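Local atomic coordinates of protein (CD58) (Homo sapiens, PDB entry 1CCZ), a protein that serves as a glycosylated cell-surface adhesion ligand, also called LFA-3, that is bound by the receptor CD2 on lymphocytes. Residues V13-P18 and F88-L93; L124-E129 and T144-P149. All blocks are in the same frame, centred on the assembly; numbering follows the deposited sequence.

Contact 1 (V13-P18 and F88-L93); sequences VTFHVP and FFLYVL
Phe-15 and Phe-88 lie nearly parallel but slid past each other in opposite directions, so that each ring receives the other residue's CB rather than the other ring. Phe-15 CB sits 3.8 Å from the centroid of the Phe-88 ring, almost exactly on the ring normal, and Phe-88 CB stands over the centre of the Phe-15 ring in the same way, 4.1 Å from its centroid. The planes are only 19° apart and the rings barely overlap, which makes this a reciprocal pair of CH-pi contacts more than a stack. Both CG atoms lie anti to the carbonyl carbon (chi1 -65° for Phe-15); because the residues project from opposed sheets, the two rings run past each other in opposite senses.

Each ring then fills a second hollow. The far end of Phe-15 abuts Leu-90 edge-on, CZ lying 3.8 Å from Leu-90 CB, with the two side chains crossing at about a right angle. Phe-88 in turn brings its rim to the backbone of segment 13-18: CZ comes within 3.4 Å of His-16 O, near the ring plane, while Val-17 CG2 approaches the same CZ obliquely. Val-13 and Leu-90 meet tip to tip, CG2 to CD1 at 3.9 Å.

No hydrogen bond joins the segments, whose strand axes approach to 9.5 Å at an angle of 170°. Backbone pairing runs instead within each sheet, Phe-15 with Leu-62 and Phe-88 with Tyr-75; the Tyr-75 ring also meets that of Phe-15. Apolar side chains interlocking between strands 13-15 and 86-93 of two facing sheets are the hallmark of the core of an immunoglobulin-type beta sandwich, here the amino-terminal domain.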
loop_
_atom_site.group_PDB
_atom_site.type_symbol
_atom_site.label_atom_id
_atom_site.label_comp_id
_atom_site.label_asym_id
_atom_site.label_seq_id
_atom_site.Cartn_x
_atom_site.Cartn_y
_atom_site.Cartn_z
ATOM N N VAL A 13 -6.528 1.833 -8.361
ATOM C CA VAL A 13 -7.384 1.237 -7.353
ATOM C C VAL A 13 -8.814 1.539 -7.738
ATOM O O VAL A 13 -9.076 2.467 -8.502
ATOM C CB VAL A 13 -7.186 1.845 -5.945
ATOM C CG1 VAL A 13 -5.892 1.374 -5.346
ATOM C CG2 VAL A 13 -7.247 3.367 -6.026
ATOM N N THR A 14 -9.737 0.750 -7.206
ATOM C CA THR A 14 -11.147 0.967 -7.449
ATOM C C THR A 14 -11.847 1.036 -6.095
ATOM O O THR A 14 -11.652 0.163 -5.250
ATOM C CB THR A 14 -11.742 -0.168 -8.276
ATOM O OG1 THR A 14 -11.199 -0.108 -9.595
ATOM C CG2 THR A 14 -13.262 -0.043 -8.343
ATOM N N PHE A 15 -12.616 2.100 -5.874
ATOM C CA PHE A 15 -13.369 2.276 -4.641
ATOM C C PHE A 15 -14.716 1.638 -4.963
ATOM O O PHE A 15 -15.555 2.243 -5.635
ATOM C CB PHE A 15 -13.547 3.762 -4.326
ATOM C CG PHE A 15 -12.252 4.492 -4.016
ATOM C CD1 PHE A 15 -11.152 3.820 -3.495
ATOM C CD2 PHE A 15 -12.139 5.857 -4.247
ATOM C CE1 PHE A 15 -9.956 4.505 -3.208
ATOM C CE2 PHE A 15 -10.957 6.551 -3.966
ATOM C CZ PHE A 15 -9.864 5.877 -3.447
ATOM N N HIS A 16 -14.898 0.397 -4.514
ATOM C CA HIS A 16 -16.129 -0.348 -4.773
ATOM C C HIS A 16 -17.288 0.105 -3.902
ATOM O O HIS A 16 -17.201 0.108 -2.669
ATOM C CB HIS A 16 -15.889 -1.843 -4.586
ATOM C CG HIS A 16 -14.935 -2.424 -5.589
ATOM N ND1 HIS A 16 -15.308 -2.721 -6.882
ATOM C CD2 HIS A 16 -13.620 -2.736 -5.488
ATOM C CE1 HIS A 16 -14.262 -3.194 -7.542
ATOM N NE2 HIS A 16 -13.225 -3.212 -6.718
ATOM N N VAL A 17 -18.370 0.496 -4.563
ATOM C CA VAL A 17 -19.550 0.972 -3.876
ATOM C C VAL A 17 -20.681 -0.008 -4.105
ATOM O O VAL A 17 -20.951 -0.389 -5.244
ATOM C CB VAL A 17 -19.978 2.346 -4.411
ATOM C CG1 VAL A 17 -21.337 2.720 -3.866
ATOM C CG2 VAL A 17 -18.963 3.389 -4.021
ATOM N N PRO A 18 -21.337 -0.455 -3.015
ATOM C CA PRO A 18 -22.469 -1.401 -3.026
ATOM C C PRO A 18 -23.424 -1.192 -4.221
ATOM O O PRO A 18 -24.123 -0.176 -4.310
ATOM C CB PRO A 18 -23.174 -1.131 -1.693
ATOM C CG PRO A 18 -22.240 -0.207 -0.900
ATOM C CD PRO A 18 -20.958 -0.072 -1.646
ATOM N N PHE A 88 -13.658 6.558 1.885
ATOM C CA PHE A 88 -12.569 5.647 1.559
ATOM C C PHE A 88 -11.274 6.376 1.830
ATOM O O PHE A 88 -11.096 7.488 1.327
ATOM C CB PHE A 88 -12.585 5.276 0.072
ATOM C CG PHE A 88 -13.753 4.440 -0.338
ATOM C CD1 PHE A 88 -14.997 5.023 -0.579
ATOM C CD2 PHE A 88 -13.615 3.067 -0.501
ATOM C CE1 PHE A 88 -16.086 4.246 -0.978
ATOM C CE2 PHE A 88 -14.698 2.275 -0.904
ATOM C CZ PHE A 88 -15.936 2.866 -1.143
ATOM N N PHE A 89 -10.384 5.806 2.648
ATOM C CA PHE A 89 -9.095 6.468 2.832
ATOM C C PHE A 89 -8.083 5.638 2.054
ATOM O O PHE A 89 -7.885 4.442 2.293
ATOM C CB PHE A 89 -8.685 6.683 4.313
ATOM C CG PHE A 89 -9.886 6.905 5.226
ATOM C CD1 PHE A 89 -10.869 5.934 5.329
ATOM C CD2 PHE A 89 -10.107 8.126 5.859
ATOM C CE1 PHE A 89 -12.038 6.180 6.021
ATOM C CE2 PHE A 89 -11.271 8.374 6.551
ATOM C CZ PHE A 89 -12.240 7.404 6.629
ATOM N N LEU A 90 -7.512 6.295 1.057
ATOM C CA LEU A 90 -6.557 5.685 0.166
ATOM C C LEU A 90 -5.132 6.036 0.563
ATOM O O LEU A 90 -4.804 7.206 0.775
ATOM C CB LEU A 90 -6.823 6.166 -1.269
ATOM C CG LEU A 90 -5.740 5.873 -2.317
ATOM C CD1 LEU A 90 -5.744 4.383 -2.629
ATOM C CD2 LEU A 90 -5.977 6.700 -3.586
ATOM N N TYR A 91 -4.295 5.008 0.682
ATOM C CA TYR A 91 -2.883 5.208 0.977
ATOM C C TYR A 91 -2.169 4.757 -0.292
ATOM O O TYR A 91 -2.547 3.747 -0.895
ATOM C CB TYR A 91 -2.457 4.358 2.168
ATOM C CG TYR A 91 -3.234 4.686 3.408
ATOM C CD1 TYR A 91 -2.882 5.784 4.195
ATOM C CD2 TYR A 91 -4.374 3.952 3.759
ATOM C CE1 TYR A 91 -3.652 6.161 5.306
ATOM C CE2 TYR A 91 -5.160 4.316 4.871
ATOM C CZ TYR A 91 -4.794 5.429 5.639
ATOM O OH TYR A 91 -5.576 5.844 6.712
ATOM N N VAL A 92 -1.169 5.524 -0.719
ATOM C CA VAL A 92 -0.403 5.195 -1.922
ATOM C C VAL A 92 1.014 4.811 -1.494
ATOM O O VAL A 92 1.780 5.635 -0.977
ATOM C CB VAL A 92 -0.344 6.384 -2.887
ATOM C CG1 VAL A 92 0.523 6.033 -4.079
ATOM C CG2 VAL A 92 -1.769 6.762 -3.327
ATOM N N LEU A 93 1.355 3.548 -1.715
ATOM C CA LEU A 93 2.640 3.043 -1.291
ATOM C C LEU A 93 3.569 2.674 -2.413
ATOM O O LEU A 93 3.164 2.231 -3.487
ATOM C CB LEU A 93 2.442 1.810 -0.400
ATOM C CG LEU A 93 1.790 2.019 0.967
ATOM C CD1 LEU A 93 0.303 1.965 0.818
ATOM C CD2 LEU A 93 2.225 0.942 1.911
#

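Contact 2 (L124-E129 and T144-P149); sequences LYQGKE and TNLRAP
The end of a beta hairpin, where strand 121-126 turns into strand 129-134, meets the loop leading into strand 150-156 of the C2-set immunoglobulin domain, and Gln-126 reaches across to Asn-145 and Ala-148. Its side chain leaves with CG anti to the backbone N (chi1 172°) and runs on extended, carrying the amide into the bend of the loop. There NE2 gives one hydrogen bond to Asn-145 O at 2.8 Å and another to Ala-148 O at 3.1 Å. The second is nearly straight, 174° at the hydrogen, and its acceptor lies in the Gln-126 amide plane; the first enters from above the carbonyl plane of Asn-145. Two main-chain carbonyls gripping a single amide nitrogen fix the flip of this group.

The amide oxygen, OE1, accepts hydrogen bonds from two waters. Water 1 donates to OE1 and accepts from Thr-144 N, while water 2 donates to it at 2.7 Å and accepts from Asn-145 ND2, bridging two side-chain amides that are close to parallel.

The loop has its own brace, an Asx turn in which Asn-145 OD1 takes the backbone N-H of Arg-147 at 2.9 Å, in the carbonyl plane and on a lone pair. On the hairpin side, Gln-126 to Glu-129 form a type II' turn, with Gly-127 at positive phi in its second position. Ala-148 CB points at this turn and rests 3.6 Å from Gly-127 N. That nitrogen is joined to Pro-149 O through water 3, and Gln-126 CA makes a CA-H...O contact of 3.5 Å with the same carbonyl. The preceding residue, Tyr-125, is held by strand 150-156, its ring in a cation-pi contact with Lys-151.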
loop_
_atom_site.group_PDB
_atom_site.type_symbol
_atom_site.label_atom_id
_atom_site.label_comp_id
_atom_site.label_asym_id
_atom_site.label_seq_id
_atom_site.Cartn_x
_atom_site.Cartn_y
_atom_site.Cartn_z
ATOM N N LEU A 124 12.851 -10.808 10.479
ATOM C CA LEU A 124 13.989 -11.718 10.419
ATOM C C LEU A 124 13.655 -13.122 10.909
ATOM O O LEU A 124 12.963 -13.296 11.920
ATOM C CB LEU A 124 15.145 -11.153 11.234
ATOM C CG LEU A 124 16.483 -11.885 11.151
ATOM C CD1 LEU A 124 17.081 -11.755 9.770
ATOM C CD2 LEU A 124 17.420 -11.304 12.195
ATOM N N TYR A 125 14.151 -14.118 10.175
ATOM C CA TYR A 125 13.948 -15.532 10.504
ATOM C C TYR A 125 15.262 -16.306 10.447
ATOM O O TYR A 125 16.159 -15.962 9.685
ATOM C CB TYR A 125 12.978 -16.178 9.518
ATOM C CG TYR A 125 11.690 -15.425 9.339
ATOM C CD1 TYR A 125 11.624 -14.303 8.510
ATOM C CD2 TYR A 125 10.519 -15.850 9.972
ATOM C CE1 TYR A 125 10.413 -13.623 8.304
ATOM C CE2 TYR A 125 9.306 -15.182 9.781
ATOM C CZ TYR A 125 9.263 -14.073 8.942
ATOM O OH TYR A 125 8.070 -13.434 8.723
ATOM N N GLN A 126 15.394 -17.326 11.283
ATOM C CA GLN A 126 16.581 -18.182 11.248
ATOM C C GLN A 126 15.963 -19.550 11.388
ATOM O O GLN A 126 15.368 -19.867 12.419
ATOM C CB GLN A 126 17.550 -17.933 12.390
ATOM C CG GLN A 126 18.654 -18.977 12.393
ATOM C CD GLN A 126 19.808 -18.588 13.263
ATOM O OE1 GLN A 126 19.615 -18.088 14.368
ATOM N NE2 GLN A 126 21.025 -18.809 12.781
ATOM N N GLY A 127 16.080 -20.357 10.341
ATOM C CA GLY A 127 15.445 -21.651 10.378
ATOM C C GLY A 127 13.964 -21.349 10.251
ATOM O O GLY A 127 13.557 -20.480 9.468
ATOM N N LYS A 128 13.150 -22.040 11.033
ATOM C CA LYS A 128 11.708 -21.834 10.988
ATOM C C LYS A 128 11.258 -20.914 12.138
ATOM O O LYS A 128 10.103 -20.941 12.582
ATOM C CB LYS A 128 10.996 -23.205 11.069
ATOM C CG LYS A 128 10.862 -23.814 12.496
ATOM C CD LYS A 128 10.479 -25.315 12.469
ATOM C CE LYS A 128 8.999 -25.558 12.798
ATOM N NZ LYS A 128 8.756 -25.784 14.255
ATOM N N GLU A 129 12.167 -20.071 12.597
ATOM C CA GLU A 129 11.860 -19.208 13.711
ATOM C C GLU A 129 11.870 -17.726 13.378
ATOM O O GLU A 129 12.840 -17.237 12.825
ATOM C CB GLU A 129 12.871 -19.486 14.804
ATOM C CG GLU A 129 12.649 -18.738 16.070
ATOM C CD GLU A 129 13.345 -19.415 17.215
ATOM O OE1 GLU A 129 13.128 -20.639 17.368
ATOM O OE2 GLU A 129 14.110 -18.737 17.947
ATOM N N THR A 144 22.885 -15.902 18.250
ATOM C CA THR A 144 23.308 -16.797 19.306
ATOM C C THR A 144 23.870 -18.059 18.667
ATOM O O THR A 144 24.725 -18.718 19.246
ATOM C CB THR A 144 22.126 -17.149 20.228
ATOM O OG1 THR A 144 21.205 -18.021 19.550
ATOM C CG2 THR A 144 21.399 -15.885 20.635
ATOM N N ASN A 145 23.394 -18.380 17.465
ATOM C CA ASN A 145 23.859 -19.564 16.752
ATOM C C ASN A 145 23.758 -19.398 15.236
ATOM O O ASN A 145 23.062 -18.504 14.742
ATOM C CB ASN A 145 23.045 -20.779 17.167
ATOM C CG ASN A 145 21.705 -20.824 16.500
ATOM O OD1 ASN A 145 21.568 -21.362 15.409
ATOM N ND2 ASN A 145 20.698 -20.252 17.149
ATOM N N LEU A 146 24.453 -20.272 14.506
ATOM C CA LEU A 146 24.448 -20.239 13.052
ATOM C C LEU A 146 24.077 -21.601 12.488
ATOM O O LEU A 146 24.616 -22.038 11.481
ATOM C CB LEU A 146 25.816 -19.791 12.536
ATOM C CG LEU A 146 26.164 -18.348 12.938
ATOM C CD1 LEU A 146 27.543 -17.999 12.442
ATOM C CD2 LEU A 146 25.144 -17.377 12.369
ATOM N N ARG A 147 23.138 -22.268 13.138
ATOM C CA ARG A 147 22.705 -23.584 12.692
ATOM C C ARG A 147 21.835 -23.547 11.432
ATOM O O ARG A 147 21.617 -24.571 10.786
ATOM C CB ARG A 147 21.940 -24.288 13.814
ATOM C CG ARG A 147 22.792 -24.667 15.017
ATOM C CD ARG A 147 22.012 -25.598 15.941
ATOM N NE ARG A 147 20.893 -24.920 16.599
ATOM C CZ ARG A 147 21.013 -24.160 17.691
ATOM N NH1 ARG A 147 22.204 -23.972 18.261
ATOM N NH2 ARG A 147 19.938 -23.575 18.213
ATOM N N ALA A 148 21.312 -22.374 11.094
ATOM C CA ALA A 148 20.487 -22.241 9.901
ATOM C C ALA A 148 20.730 -20.875 9.274
ATOM O O ALA A 148 21.212 -19.962 9.930
ATOM C CB ALA A 148 19.024 -22.393 10.253
ATOM N N PRO A 149 20.454 -20.738 7.972
ATOM C CA PRO A 149 20.662 -19.432 7.343
ATOM C C PRO A 149 19.619 -18.436 7.857
ATOM O O PRO A 149 18.648 -18.818 8.499
ATOM C CB PRO A 149 20.492 -19.710 5.848
ATOM C CG PRO A 149 19.730 -20.979 5.766
ATOM C CD PRO A 149 19.998 -21.763 7.018
HETATM O O HOH W 1 20.613 -16.813 16.393
HETATM O O HOH W 2 18.033 -19.276 16.213
HETATM O O HOH W 3 16.459 -20.146 7.446
#

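Contact 1 belongs to the interior of the amino-terminal domain and contact 2 to the surface of the C2-set domain; their centres are 39 Å apart, their nearest atoms about 17 Å, and they share no strand. Contact 1 spans two facing sheets, so nearly all its touching residues are buried, and the two sides meet mainly through apolar and CH-pi contacts, with no hydrogen bond between them. Contact 2 links a hairpin turn to a loop beside the sheet, with none of its touching residues buried. Polar chemistry prevails there: a side-chain amide, main-chain carbonyls and three bridging waters do the work that hydrocarbon does in contact 1.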